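Mitogen activated protein kinase, putative (Leishmania donovani, PDB 4QNY) probably transfers the gamma-phosphate of ATP to serine or threonine residues of protein substrates, as a protein kinase of the mitogen-activated family. Local coordinates at residues A[145-150]-A[206-211]; A[188-193]-A[225-230]. One frame throughout, in Å; residues are numbered along the deposited sequence.

Interaction 1: residues A[145-150]-A[206-211]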
loop_
_atom_site.group_PDB
_atom_site.type_symbol
_atom_site.label_atom_id
_atom_site.label_comp_id
_atom_site.label_asym_id
_atom_site.label_seq_id
_atom_site.Cartn_x
_atom_site.Cartn_y
_atom_site.Cartn_z
ATOM N N GLY A 145 11.373 2.870 -10.540
ATOM C CA GLY A 145 10.416 3.170 -11.591
ATOM C C GLY A 145 9.045 2.583 -11.326
ATOM O O GLY A 145 8.266 2.354 -12.253
ATOM N N VAL A 146 8.746 2.343 -10.054
ATOM C CA VAL A 146 7.496 1.699 -9.672
ATOM C C VAL A 146 6.654 2.579 -8.750
ATOM O O VAL A 146 7.172 3.203 -7.825
ATOM C CB VAL A 146 7.758 0.346 -8.975
ATOM C CG1 VAL A 146 6.447 -0.374 -8.692
ATOM C CG2 VAL A 146 8.672 -0.524 -9.825
ATOM N N ILE A 147 5.353 2.625 -9.019
ATOM C CA ILE A 147 4.403 3.312 -8.154
ATOM C C ILE A 147 3.572 2.279 -7.401
ATOM O O ILE A 147 3.053 1.341 -8.002
ATOM C CB ILE A 147 3.478 4.246 -8.958
ATOM C CG1 ILE A 147 4.299 5.327 -9.665
ATOM C CG2 ILE A 147 2.429 4.876 -8.053
ATOM C CD1 ILE A 147 3.490 6.197 -10.600
ATOM N N HIS A 148 3.451 2.448 -6.087
ATOM C CA HIS A 148 2.761 1.466 -5.255
ATOM C C HIS A 148 1.258 1.432 -5.524
ATOM O O HIS A 148 0.671 0.351 -5.620
ATOM C CB HIS A 148 3.016 1.747 -3.774
ATOM C CG HIS A 148 2.591 0.630 -2.872
ATOM N ND1 HIS A 148 1.307 0.511 -2.388
ATOM C CD2 HIS A 148 3.280 -0.423 -2.373
ATOM C CE1 HIS A 148 1.223 -0.565 -1.626
ATOM N NE2 HIS A 148 2.407 -1.150 -1.601
ATOM N N ARG A 149 0.645 2.615 -5.607
ATOM C CA ARG A 149 -0.761 2.781 -5.993
ATOM C C ARG A 149 -1.746 2.306 -4.906
ATOM O O ARG A 149 -2.930 2.642 -4.939
ATOM C CB ARG A 149 -1.013 2.064 -7.337
ATOM C CG ARG A 149 -2.464 1.902 -7.779
ATOM C CD ARG A 149 -3.180 3.231 -7.957
ATOM N NE ARG A 149 -4.607 3.083 -7.686
ATOM C CZ ARG A 149 -5.546 3.005 -8.623
ATOM N NH1 ARG A 149 -6.816 2.864 -8.273
ATOM N NH2 ARG A 149 -5.218 3.073 -9.907
ATOM N N ASP A 150 -1.258 1.568 -3.915
ATOM C CA ASP A 150 -2.141 1.084 -2.857
ATOM C C ASP A 150 -1.585 1.346 -1.456
ATOM O O ASP A 150 -1.529 0.440 -0.624
ATOM C CB ASP A 150 -2.413 -0.413 -3.041
ATOM C CG ASP A 150 -3.701 -0.860 -2.371
ATOM O OD1 ASP A 150 -4.583 -0.005 -2.140
ATOM O OD2 ASP A 150 -3.835 -2.068 -2.080
ATOM N N GLN A 206 3.258 10.821 -6.959
ATOM C CA GLN A 206 2.720 11.696 -5.924
ATOM C C GLN A 206 1.463 11.120 -5.271
ATOM O O GLN A 206 1.053 11.573 -4.201
ATOM C CB GLN A 206 2.417 13.080 -6.503
ATOM C CG GLN A 206 3.658 13.898 -6.833
ATOM C CD GLN A 206 4.501 14.194 -5.606
ATOM O OE1 GLN A 206 5.431 13.453 -5.284
ATOM N NE2 GLN A 206 4.178 15.280 -4.914
ATOM N N ILE A 207 0.857 10.123 -5.911
ATOM C CA ILE A 207 -0.333 9.489 -5.354
ATOM C C ILE A 207 0.022 8.653 -4.127
ATOM O O ILE A 207 -0.828 8.397 -3.276
ATOM C CB ILE A 207 -1.057 8.598 -6.391
ATOM C CG1 ILE A 207 -0.199 7.388 -6.769
ATOM C CG2 ILE A 207 -1.435 9.408 -7.624
ATOM C CD1 ILE A 207 -0.954 6.318 -7.528
ATOM N N ASP A 208 1.281 8.234 -4.038
ATOM C CA ASP A 208 1.753 7.488 -2.877
ATOM C C ASP A 208 2.011 8.433 -1.711
ATOM O O ASP A 208 1.856 8.055 -0.549
ATOM C CB ASP A 208 3.020 6.700 -3.216
ATOM C CG ASP A 208 2.742 5.509 -4.113
ATOM O OD1 ASP A 208 1.599 5.006 -4.100
ATOM O OD2 ASP A 208 3.668 5.075 -4.830
ATOM N N VAL A 209 2.403 9.663 -2.029
ATOM C CA VAL A 209 2.633 10.685 -1.014
ATOM C C VAL A 209 1.311 11.060 -0.356
ATOM O O VAL A 209 1.246 11.288 0.853
ATOM C CB VAL A 209 3.297 11.943 -1.612
ATOM C CG1 VAL A 209 3.490 13.011 -0.544
ATOM C CG2 VAL A 209 4.626 11.585 -2.258
ATOM N N TRP A 210 0.256 11.107 -1.165
ATOM C CA TRP A 210 -1.087 11.394 -0.674
ATOM C C TRP A 210 -1.520 10.349 0.346
ATOM O O TRP A 210 -2.116 10.677 1.372
ATOM C CB TRP A 210 -2.086 11.446 -1.835
ATOM C CG TRP A 210 -3.492 11.736 -1.401
ATOM C CD1 TRP A 210 -4.453 10.823 -1.073
ATOM C CD2 TRP A 210 -4.094 13.027 -1.245
ATOM N NE1 TRP A 210 -5.616 11.467 -0.721
ATOM C CE2 TRP A 210 -5.421 12.819 -0.820
ATOM C CE3 TRP A 210 -3.640 14.337 -1.424
ATOM C CZ2 TRP A 210 -6.298 13.873 -0.571
ATOM C CZ3 TRP A 210 -4.513 15.381 -1.178
ATOM C CH2 TRP A 210 -5.826 15.143 -0.755
ATOM N N GLY A 211 -1.211 9.089 0.055
ATOM C CA GLY A 211 -1.531 7.991 0.950
ATOM C C GLY A 211 -0.830 8.110 2.289
ATOM O O GLY A 211 -1.403 7.783 3.325
#
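D208 reaches from helix 206-219 to the backbone of H148 and R149, and its carboxylate takes both of their amides. H148 N gives a hydrogen bond of 2.9 Å to D208 OD2, and R149 N gives one of 3.0 Å to D208 OD1. Each oxygen uses its syn lone pair, and both bonds are moderately bent, near 150°, so the fork fixes the rotation of the carboxylate. A short acidic side chain suits the place, having two acceptors for two successive N-H groups; H142 adds a further hydrogen bond to OD2 of this buried group. R149 has a positive phi of 72°, which turns the chain where these two amides meet D208.

Apolar contacts flank the polar ones. CG2 of I147 lies 3.7 Å from CD1 of I207, the two branched chains crossing at about a right angle. The same I207 CD1 meets the aliphatic part of R149, 3.8 Å from its CD.

Inside the loop, D150 N donates to H148 ND1 at 3.2 Å, and H148 NE2 is bound to C167 O. H148, R149 and D150 form the HRD motif of the protein kinase catalytic loop, and D208 corresponds to the aspartate of helix F that in protein kinases binds the backbone of this loop.

Interaction 2: residues A[188-193]-A[225-230]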
loop_
_atom_site.group_PDB
_atom_site.type_symbol
_atom_site.label_atom_id
_atom_site.label_comp_id
_atom_site.label_asym_id
_atom_site.label_seq_id
_atom_site.Cartn_x
_atom_site.Cartn_y
_atom_site.Cartn_z
ATOM N N MET A 188 -12.245 0.015 -0.534
ATOM C CA MET A 188 -11.506 1.064 0.160
ATOM C C MET A 188 -10.963 2.102 -0.820
ATOM O O MET A 188 -9.945 1.874 -1.473
ATOM C CB MET A 188 -10.360 0.459 0.973
ATOM C CG MET A 188 -9.572 1.467 1.791
ATOM S SD MET A 188 -10.596 2.328 2.998
ATOM C CE MET A 188 -11.248 0.949 3.937
ATOM N N ARG A 189 -11.648 3.239 -0.914
ATOM C CA ARG A 189 -11.242 4.314 -1.816
ATOM C C ARG A 189 -10.786 5.551 -1.044
ATOM O O ARG A 189 -10.468 6.584 -1.633
ATOM C CB ARG A 189 -12.391 4.690 -2.754
ATOM C CG ARG A 189 -13.475 5.526 -2.087
ATOM C CD ARG A 189 -14.565 5.940 -3.063
ATOM N NE ARG A 189 -15.452 4.830 -3.402
ATOM C CZ ARG A 189 -15.650 4.381 -4.636
ATOM N NH1 ARG A 189 -15.028 4.950 -5.660
ATOM N NH2 ARG A 189 -16.476 3.365 -4.848
ATOM N N TRP A 190 -10.746 5.433 0.280
ATOM C CA TRP A 190 -10.508 6.575 1.158
ATOM C C TRP A 190 -9.096 7.152 1.059
ATOM O O TRP A 190 -8.824 8.225 1.595
ATOM C CB TRP A 190 -10.787 6.179 2.610
ATOM C CG TRP A 190 -12.208 5.778 2.863
ATOM C CD1 TRP A 190 -13.270 5.942 2.021
ATOM C CD2 TRP A 190 -12.723 5.143 4.038
ATOM N NE1 TRP A 190 -14.414 5.450 2.601
ATOM C CE2 TRP A 190 -14.104 4.952 3.839
ATOM C CE3 TRP A 190 -12.148 4.715 5.239
ATOM C CZ2 TRP A 190 -14.920 4.354 4.797
ATOM C CZ3 TRP A 190 -12.960 4.122 6.189
ATOM C CH2 TRP A 190 -14.330 3.947 5.962
ATOM N N TYR A 191 -8.205 6.447 0.371
ATOM C CA TYR A 191 -6.807 6.852 0.316
ATOM C C TYR A 191 -6.365 7.182 -1.104
ATOM O O TYR A 191 -5.173 7.310 -1.382
ATOM C CB TYR A 191 -5.927 5.756 0.919
ATOM C CG TYR A 191 -6.309 5.441 2.347
ATOM C CD1 TYR A 191 -5.764 6.156 3.403
ATOM C CD2 TYR A 191 -7.238 4.449 2.636
ATOM C CE1 TYR A 191 -6.121 5.885 4.708
ATOM C CE2 TYR A 191 -7.602 4.170 3.940
ATOM C CZ TYR A 191 -7.040 4.891 4.972
ATOM O OH TYR A 191 -7.396 4.617 6.273
ATOM N N ARG A 192 -7.338 7.334 -1.996
ATOM C CA ARG A 192 -7.064 7.704 -3.377
ATOM C C ARG A 192 -6.818 9.203 -3.517
ATOM O O ARG A 192 -7.609 10.020 -3.045
ATOM C CB ARG A 192 -8.220 7.274 -4.282
ATOM C CG ARG A 192 -8.353 5.769 -4.431
ATOM C CD ARG A 192 -9.573 5.396 -5.254
ATOM N NE ARG A 192 -9.433 4.072 -5.848
ATOM C CZ ARG A 192 -10.349 3.496 -6.619
ATOM N NH1 ARG A 192 -11.482 4.128 -6.895
ATOM N NH2 ARG A 192 -10.126 2.290 -7.121
ATOM N N ALA A 193 -5.711 9.552 -4.166
ATOM C CA ALA A 193 -5.361 10.943 -4.426
ATOM C C ALA A 193 -6.419 11.614 -5.302
ATOM O O ALA A 193 -7.086 10.943 -6.089
ATOM C CB ALA A 193 -3.988 11.020 -5.082
ATOM N N LEU A 225 -9.539 10.494 7.163
ATOM C CA LEU A 225 -9.962 11.866 6.906
ATOM C C LEU A 225 -10.985 11.981 5.779
ATOM O O LEU A 225 -11.906 12.794 5.850
ATOM C CB LEU A 225 -8.746 12.736 6.579
ATOM C CG LEU A 225 -7.543 12.637 7.520
ATOM C CD1 LEU A 225 -6.417 13.542 7.045
ATOM C CD2 LEU A 225 -7.939 12.974 8.948
ATOM N N PHE A 226 -10.820 11.168 4.739
ATOM C CA PHE A 226 -11.659 11.282 3.550
ATOM C C PHE A 226 -12.458 10.009 3.295
ATOM O O PHE A 226 -12.069 9.176 2.477
ATOM C CB PHE A 226 -10.796 11.613 2.331
ATOM C CG PHE A 226 -9.689 12.588 2.620
ATOM C CD1 PHE A 226 -9.973 13.907 2.935
ATOM C CD2 PHE A 226 -8.364 12.185 2.572
ATOM C CE1 PHE A 226 -8.956 14.806 3.202
ATOM C CE2 PHE A 226 -7.343 13.079 2.838
ATOM C CZ PHE A 226 -7.638 14.391 3.153
ATOM N N GLN A 227 -13.584 9.871 3.989
ATOM C CA GLN A 227 -14.396 8.661 3.901
ATOM C C GLN A 227 -15.525 8.782 2.880
ATOM O O GLN A 227 -16.688 8.951 3.244
ATOM C CB GLN A 227 -14.976 8.314 5.274
ATOM C CG GLN A 227 -13.926 7.991 6.324
ATOM C CD GLN A 227 -14.533 7.672 7.676
ATOM O OE1 GLN A 227 -15.740 7.466 7.793
ATOM N NE2 GLN A 227 -13.695 7.632 8.706
ATOM N N GLY A 228 -15.178 8.685 1.600
ATOM C CA GLY A 228 -16.169 8.736 0.542
ATOM C C GLY A 228 -16.858 7.401 0.333
ATOM O O GLY A 228 -16.265 6.345 0.557
ATOM N N LYS A 229 -18.118 7.451 -0.091
ATOM C CA LYS A 229 -18.883 6.240 -0.372
ATOM C C LYS A 229 -18.834 5.904 -1.858
ATOM O O LYS A 229 -19.059 4.762 -2.256
ATOM C CB LYS A 229 -20.334 6.399 0.088
ATOM C CG LYS A 229 -20.540 6.148 1.572
ATOM C CD LYS A 229 -21.434 7.203 2.200
ATOM C CE LYS A 229 -21.849 6.804 3.607
ATOM N NZ LYS A 229 -22.652 7.866 4.274
ATOM N N ASP A 230 -18.545 6.914 -2.670
ATOM C CA ASP A 230 -18.374 6.739 -4.107
ATOM C C ASP A 230 -17.364 7.761 -4.618
ATOM O O ASP A 230 -16.801 8.521 -3.832
ATOM C CB ASP A 230 -19.711 6.875 -4.841
ATOM C CG ASP A 230 -20.463 8.135 -4.462
ATOM O OD1 ASP A 230 -20.207 9.192 -5.077
ATOM O OD2 ASP A 230 -21.315 8.069 -3.549
HETATM O O HOH W 1 -15.438 3.585 -0.257
HETATM O O HOH W 2 -8.711 9.059 4.073
#
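The indole of W190 lies against Q227, whose CA sits over the five-membered ring, 3.5 Å from its centroid and 12° off the normal, a CH-pi contact. With CG anti to the carbonyl carbon, the glutamine runs on across the same face: its CG stands over the middle of the ring system, and the amide is turned only 15° from the indole plane. A long side chain with a flat end suits this broad aromatic surface. M188 SD lies over the opposite face, near the rim.

At the indole's edge, W190 NE1 donates to G228 O at 2.9 Å. The oxygen, a main-chain carbonyl, is close to the ring plane, but the N-H...O angle of 137° makes the bond bent.

R189 folds at chi3, laying one guanidinium face over D230 CA; its NH2 is hydrogen-bonded to D184 O, while D230 OD1 caps N233 N at the start of helix 231-242.

A water joins W190 O to F226 N. Segment 188-193 runs into the APE motif, opened by A193, and corresponds to the P+1 loop region, which in protein kinases generally meets substrate. The contact combines ring-face packing, one direct hydrogen bond and a water bridge, with no charge pair between the segments.

Overall arrangement
From the N terminus, the chain reaches 145-150, just after helix 124-143, then passes strands 156-158, 164-166 and 173-174 before 188-193. It continues through helix 194-197 into 206-211, and beyond helix 206-219 to 225-230. Interaction 1 closes a loop of 55 intervening residues and interaction 2 one of 31; their segments alternate, so the loops cross rather than nest. The first ties the catalytic loop to helix 206-219, the second the segment before helix 194-197 to the approach to helix 231-242. Their centres are 15 Å apart, yet they touch: W210 CD1 lies 3.5 Å from A193 CA, and the W210 ring meets that of F226.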